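Local coordinates for MHC class I-like protein MILL2 (Mus musculus, PDB 6A97) that is a GPI-anchored MHC class I family member that binds heparan sulfate proteoglycans on the surface of fibroblasts, at residues 141-146 with 169-174; 215-220 with 271-276. One frame throughout, in Å; residues are numbered along the deposited sequence.

Contact 1: residues 141-146 with 169-174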
loop_
_atom_site.group_PDB
_atom_site.type_symbol
_atom_site.label_atom_id
_atom_site.label_comp_id
_atom_site.label_asym_id
_atom_site.label_seq_id
_atom_site.Cartn_x
_atom_site.Cartn_y
_atom_site.Cartn_z
ATOM N N LEU A 141 10.523 -29.585 -9.668
ATOM C CA LEU A 141 10.851 -29.417 -11.079
ATOM C C LEU A 141 10.278 -28.117 -11.628
ATOM O O LEU A 141 9.305 -27.577 -11.098
ATOM C CB LEU A 141 10.335 -30.602 -11.901
ATOM C CG LEU A 141 10.774 -32.007 -11.477
ATOM C CD1 LEU A 141 10.159 -33.058 -12.387
ATOM C CD2 LEU A 141 12.297 -32.137 -11.470
ATOM N N THR A 142 10.884 -27.619 -12.696
ATOM C CA THR A 142 10.392 -26.433 -13.382
ATOM C C THR A 142 10.593 -26.608 -14.877
ATOM O O THR A 142 11.688 -26.958 -15.321
ATOM C CB THR A 142 11.115 -25.153 -12.913
ATOM O OG1 THR A 142 10.771 -24.877 -11.549
ATOM C CG2 THR A 142 10.727 -23.960 -13.788
ATOM N N PHE A 143 9.545 -26.376 -15.659
ATOM C CA PHE A 143 9.666 -26.522 -17.102
ATOM C C PHE A 143 10.254 -25.257 -17.718
ATOM O O PHE A 143 9.714 -24.163 -17.558
ATOM C CB PHE A 143 8.312 -26.849 -17.739
ATOM C CG PHE A 143 8.402 -27.168 -19.204
ATOM C CD1 PHE A 143 8.892 -28.392 -19.629
ATOM C CD2 PHE A 143 8.009 -26.241 -20.156
ATOM C CE1 PHE A 143 8.988 -28.688 -20.975
ATOM C CE2 PHE A 143 8.097 -26.532 -21.506
ATOM C CZ PHE A 143 8.588 -27.756 -21.915
ATOM N N ASP A 144 11.372 -25.416 -18.418
ATOM C CA ASP A 144 12.059 -24.279 -19.023
ATOM C C ASP A 144 11.444 -23.948 -20.380
ATOM O O ASP A 144 11.619 -24.689 -21.346
ATOM C CB ASP A 144 13.554 -24.574 -19.166
ATOM C CG ASP A 144 14.366 -23.336 -19.509
ATOM O OD1 ASP A 144 15.309 -23.020 -18.751
ATOM O OD2 ASP A 144 14.069 -22.680 -20.532
ATOM N N GLN A 145 10.728 -22.829 -20.439
ATOM C CA GLN A 145 10.014 -22.417 -21.644
ATOM C C GLN A 145 10.944 -22.246 -22.843
ATOM O O GLN A 145 10.604 -22.630 -23.963
ATOM C CB GLN A 145 9.259 -21.110 -21.386
ATOM C CG GLN A 145 8.271 -21.193 -20.239
ATOM C CD GLN A 145 7.166 -22.198 -20.505
ATOM O OE1 GLN A 145 6.785 -22.968 -19.621
ATOM N NE2 GLN A 145 6.640 -22.194 -21.728
ATOM N N LYS A 146 12.115 -21.664 -22.603
ATOM C CA LYS A 146 13.094 -21.447 -23.664
ATOM C C LYS A 146 13.708 -22.762 -24.135
ATOM O O LYS A 146 13.818 -23.018 -25.334
ATOM C CB LYS A 146 14.200 -20.497 -23.189
ATOM C CG LYS A 146 13.705 -19.123 -22.770
ATOM C CD LYS A 146 13.193 -18.339 -23.969
ATOM C CE LYS A 146 12.748 -16.944 -23.572
ATOM N NZ LYS A 146 11.511 -16.987 -22.739
ATOM N N PRO A 169 6.681 -34.928 -17.371
ATOM C CA PRO A 169 5.754 -34.790 -18.508
ATOM C C PRO A 169 6.445 -34.481 -19.838
ATOM O O PRO A 169 7.262 -33.562 -19.903
ATOM C CB PRO A 169 4.863 -33.621 -18.082
ATOM C CG PRO A 169 4.806 -33.736 -16.598
ATOM C CD PRO A 169 6.159 -34.260 -16.162
ATOM N N ARG A 170 6.121 -35.253 -20.875
ATOM C CA ARG A 170 6.764 -35.117 -22.181
ATOM C C ARG A 170 6.692 -33.686 -22.695
ATOM O O ARG A 170 5.636 -33.051 -22.657
ATOM C CB ARG A 170 6.137 -36.076 -23.197
ATOM C CG ARG A 170 6.469 -37.540 -22.943
ATOM C CD ARG A 170 6.479 -38.361 -24.229
ATOM N NE ARG A 170 5.143 -38.584 -24.777
ATOM C CZ ARG A 170 4.666 -37.965 -25.853
ATOM N NH1 ARG A 170 5.418 -37.083 -26.494
ATOM N NH2 ARG A 170 3.439 -38.228 -26.287
ATOM N N ALA A 171 7.827 -33.188 -23.173
ATOM C CA ALA A 171 7.971 -31.783 -23.543
ATOM C C ALA A 171 6.989 -31.342 -24.627
ATOM O O ALA A 171 6.495 -30.214 -24.597
ATOM C CB ALA A 171 9.402 -31.506 -23.995
ATOM N N ASP A 172 6.708 -32.216 -25.587
ATOM C CA ASP A 172 5.806 -31.838 -26.670
ATOM C C ASP A 172 4.369 -31.729 -26.157
ATOM O O ASP A 172 3.613 -30.870 -26.605
ATOM C CB ASP A 172 5.889 -32.830 -27.833
ATOM C CG ASP A 172 5.459 -34.223 -27.442
ATOM O OD1 ASP A 172 5.945 -34.735 -26.413
ATOM O OD2 ASP A 172 4.626 -34.808 -28.164
ATOM N N LEU A 173 3.998 -32.591 -25.215
ATOM C CA LEU A 173 2.678 -32.510 -24.601
ATOM C C LEU A 173 2.557 -31.252 -23.749
ATOM O O LEU A 173 1.543 -30.554 -23.795
ATOM C CB LEU A 173 2.392 -33.749 -23.751
ATOM C CG LEU A 173 2.292 -35.078 -24.499
ATOM C CD1 LEU A 173 1.877 -36.196 -23.547
ATOM C CD2 LEU A 173 1.324 -34.968 -25.678
ATOM N N VAL A 174 3.600 -30.969 -22.974
ATOM C CA VAL A 174 3.633 -29.784 -22.126
ATOM C C VAL A 174 3.444 -28.518 -22.949
ATOM O O VAL A 174 2.622 -27.661 -22.615
ATOM C CB VAL A 174 4.966 -29.682 -21.344
ATOM C CG1 VAL A 174 5.078 -28.334 -20.644
ATOM C CG2 VAL A 174 5.089 -30.826 -20.344
#
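Phe143 of strand 138-144 reaches across to the first turn of helix 171-193, where Val174 and Ala171 receive its ring. From CB the side chain leaves the sheet toward the helix, with CG anti to the backbone N (chi1 -173°), which brings one face of the ring against Val174. Phe143 CG is 3.8 Å from the methyl CG1 of Val174, which lies over the ring centre, slightly nearer the CD2/CE2 flank: Phe143 CD2 and CE2 both lie 3.6 Å from Val174 CG1. Further out, Phe143 CE1 also approaches Ala171 CA, at 4.1 Å, while the tip atom Phe143 CZ comes to 4.1 Å from Val174 CB. All six ring carbons thus see one methyl at similar range. The evidence for a CH-pi contact is direct: Val174 CG1 sits 3.5 Å from the centroid of the Phe143 ring and 8° off the ring normal. No hydrogen bond joins the two segments. Trp150 meets the Phe143 ring edge-to-face and donates from NE1 to Pro169 O, so one indole touches both sides of the contact. A helix laid across one face of an antiparallel sheet is the architecture of the MHC class I alpha-1/alpha-2 platform, and this contact joins the two layers in alpha-2.

Contact 2: residues 215-220 with 271-276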
loop_
_atom_site.group_PDB
_atom_site.type_symbol
_atom_site.label_atom_id
_atom_site.label_comp_id
_atom_site.label_asym_id
_atom_site.label_seq_id
_atom_site.Cartn_x
_atom_site.Cartn_y
_atom_site.Cartn_z
ATOM N N GLY A 215 0.417 1.461 28.685
ATOM C CA GLY A 215 0.532 2.904 28.555
ATOM C C GLY A 215 0.388 3.390 27.125
ATOM O O GLY A 215 0.894 4.452 26.766
ATOM N N ARG A 216 -0.305 2.609 26.303
ATOM C CA ARG A 216 -0.419 2.917 24.885
ATOM C C ARG A 216 -1.856 2.886 24.385
ATOM O O ARG A 216 -2.761 2.397 25.062
ATOM C CB ARG A 216 0.411 1.932 24.058
ATOM C CG ARG A 216 1.864 1.828 24.465
ATOM C CD ARG A 216 2.659 3.030 23.999
ATOM N NE ARG A 216 4.081 2.854 24.269
ATOM C CZ ARG A 216 4.674 3.198 25.407
ATOM N NH1 ARG A 216 3.969 3.749 26.389
ATOM N NH2 ARG A 216 5.975 2.993 25.561
ATOM N N VAL A 217 -2.048 3.409 23.181
ATOM C CA VAL A 217 -3.294 3.239 22.458
ATOM C C VAL A 217 -2.979 2.585 21.126
ATOM O O VAL A 217 -2.185 3.111 20.347
ATOM C CB VAL A 217 -4.023 4.577 22.221
ATOM C CG1 VAL A 217 -5.205 4.371 21.284
ATOM C CG2 VAL A 217 -4.477 5.182 23.545
ATOM N N THR A 218 -3.583 1.433 20.867
ATOM C CA THR A 218 -3.393 0.769 19.586
ATOM C C THR A 218 -4.420 1.276 18.580
ATOM O O THR A 218 -5.627 1.119 18.776
ATOM C CB THR A 218 -3.501 -0.760 19.715
ATOM O OG1 THR A 218 -2.463 -1.241 20.580
ATOM C CG2 THR A 218 -3.360 -1.425 18.354
ATOM N N LEU A 219 -3.934 1.911 17.518
ATOM C CA LEU A 219 -4.792 2.375 16.434
ATOM C C LEU A 219 -4.837 1.320 15.347
ATOM O O LEU A 219 -3.797 0.912 14.834
ATOM C CB LEU A 219 -4.286 3.699 15.857
ATOM C CG LEU A 219 -4.164 4.880 16.823
ATOM C CD1 LEU A 219 -3.532 6.086 16.129
ATOM C CD2 LEU A 219 -5.516 5.244 17.392
ATOM N N THR A 220 -6.034 0.872 14.990
ATOM C CA THR A 220 -6.152 -0.143 13.954
ATOM C C THR A 220 -6.957 0.368 12.771
ATOM O O THR A 220 -8.101 0.802 12.916
ATOM C CB THR A 220 -6.798 -1.424 14.490
ATOM O OG1 THR A 220 -6.000 -1.936 15.563
ATOM C CG2 THR A 220 -6.905 -2.473 13.387
ATOM N N GLY A 271 -3.604 10.384 23.804
ATOM C CA GLY A 271 -3.775 11.780 23.448
ATOM C C GLY A 271 -3.171 12.142 22.104
ATOM O O GLY A 271 -3.344 13.260 21.624
ATOM N N GLN A 272 -2.462 11.199 21.493
ATOM C CA GLN A 272 -1.799 11.454 20.217
ATOM C C GLN A 272 -2.669 11.125 19.008
ATOM O O GLN A 272 -2.310 11.466 17.881
ATOM C CB GLN A 272 -0.499 10.654 20.113
ATOM C CG GLN A 272 0.702 11.283 20.793
ATOM C CD GLN A 272 1.999 10.611 20.383
ATOM O OE1 GLN A 272 2.067 9.384 20.262
ATOM N NE2 GLN A 272 3.036 11.412 20.154
ATOM N N GLU A 273 -3.800 10.459 19.242
ATOM C CA GLU A 273 -4.637 9.936 18.155
ATOM C C GLU A 273 -4.966 10.939 17.034
ATOM O O GLU A 273 -4.878 10.575 15.864
ATOM C CB GLU A 273 -5.943 9.360 18.718
ATOM C CG GLU A 273 -5.758 8.238 19.727
ATOM C CD GLU A 273 -5.772 8.738 21.159
ATOM O OE1 GLU A 273 -5.218 9.827 21.412
ATOM O OE2 GLU A 273 -6.339 8.042 22.030
ATOM N N PRO A 274 -5.343 12.193 17.374
ATOM C CA PRO A 274 -5.620 13.163 16.301
ATOM C C PRO A 274 -4.485 13.370 15.296
ATOM O O PRO A 274 -4.753 13.784 14.169
ATOM C CB PRO A 274 -5.880 14.462 17.070
ATOM C CG PRO A 274 -6.446 14.012 18.358
ATOM C CD PRO A 274 -5.730 12.733 18.694
ATOM N N GLN A 275 -3.248 13.084 15.688
ATOM C CA GLN A 275 -2.103 13.285 14.803
ATOM C C GLN A 275 -2.020 12.251 13.684
ATOM O O GLN A 275 -1.274 12.434 12.723
ATOM C CB GLN A 275 -0.799 13.252 15.603
ATOM C CG GLN A 275 -0.694 14.302 16.692
ATOM C CD GLN A 275 0.611 14.204 17.457
ATOM O OE1 GLN A 275 1.672 13.982 16.871
ATOM N NE2 GLN A 275 0.539 14.366 18.771
ATOM N N PHE A 276 -2.777 11.165 13.805
ATOM C CA PHE A 276 -2.593 10.027 12.906
ATOM C C PHE A 276 -3.776 9.793 11.970
ATOM O O PHE A 276 -4.931 9.786 12.394
ATOM C CB PHE A 276 -2.315 8.763 13.725
ATOM C CG PHE A 276 -0.993 8.792 14.445
ATOM C CD1 PHE A 276 -0.885 9.379 15.694
ATOM C CD2 PHE A 276 0.140 8.244 13.865
ATOM C CE1 PHE A 276 0.328 9.417 16.354
ATOM C CE2 PHE A 276 1.357 8.275 14.522
ATOM C CZ PHE A 276 1.450 8.866 15.768
#
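Leu219 carries the apolar half of this contact, its two methyls dividing the work between Glu273 and Phe276. Leu219 CD1 lies 3.8 Å from Phe276 CB and 4.1 Å from Phe276 CG, meeting the root of that aromatic side chain and approaching its ring obliquely. Leu219 CD2 is 3.8 Å from Glu273 CG, so the aliphatic part of the glutamate is packed like a hydrocarbon. The leucine crosses both partners at about a right angle. Trp235 of strand 231-237 touches Leu219 and Phe276 alike, and Ile266 of strand 260-268 does the same, which makes this the tight, buried side.

Toward Val217 the contact changes character. Here Glu273 offers a carboxylate oxygen instead of a methylene: Glu273 OE2 is 3.7 Å from Val217 CG2 and 3.9 Å from Val217 CG1, a van der Waals touch with no hydrogen bond across the segments. The bend at chi2 (95°) turns the carboxylate away from a fully extended course and along the strand to Val217. The other oxygen, Glu273 OE1, accepts a hydrogen bond from Gly271 N at 2.9 Å with an N-H...O angle of 124°, a bent, weak bond that at most loosely links the carboxylate to its own loop. Beyond Val217 the packing between the segments ends. Arg216 turns instead to a second copy of the protein, where its NH2 forms a salt bridge with Asp59 of that neighbouring subunit.

The backbone bond from Phe276 N to Glu273 O, 3.0 Å, belongs to the short 3-10 turn 273-275 that leads into strand 276-282. The contact lies between strand 217-226 of one sheet and the turn and start of strand 276-282 of the other; the same two strands are joined by the Cys221-Cys278 disulfide, as in the C1-set immunoglobulin sandwich of alpha-3.

Overall arrangement
Contacts 1 and 2 lie on opposite sides of the chain's centre, with their own centres 55 Å apart and nearest atoms about 38 Å apart, and they share no helix or strand. Both are mostly buried, and neither has a hydrogen bond between its segments. Their chemistry follows the local fold. In the platform, contact 1 joins a sheet to a helix through a purely apolar aromatic-methyl contact. In the immunoglobulin domain, contact 2 sets a strand against a turn and the first residue of the strand that follows it, and admits a carboxylate among its aliphatic groups. Contact 2 also borders a neighbouring subunit, whereas no other protein chain of the assembly touches the segments of contact 1.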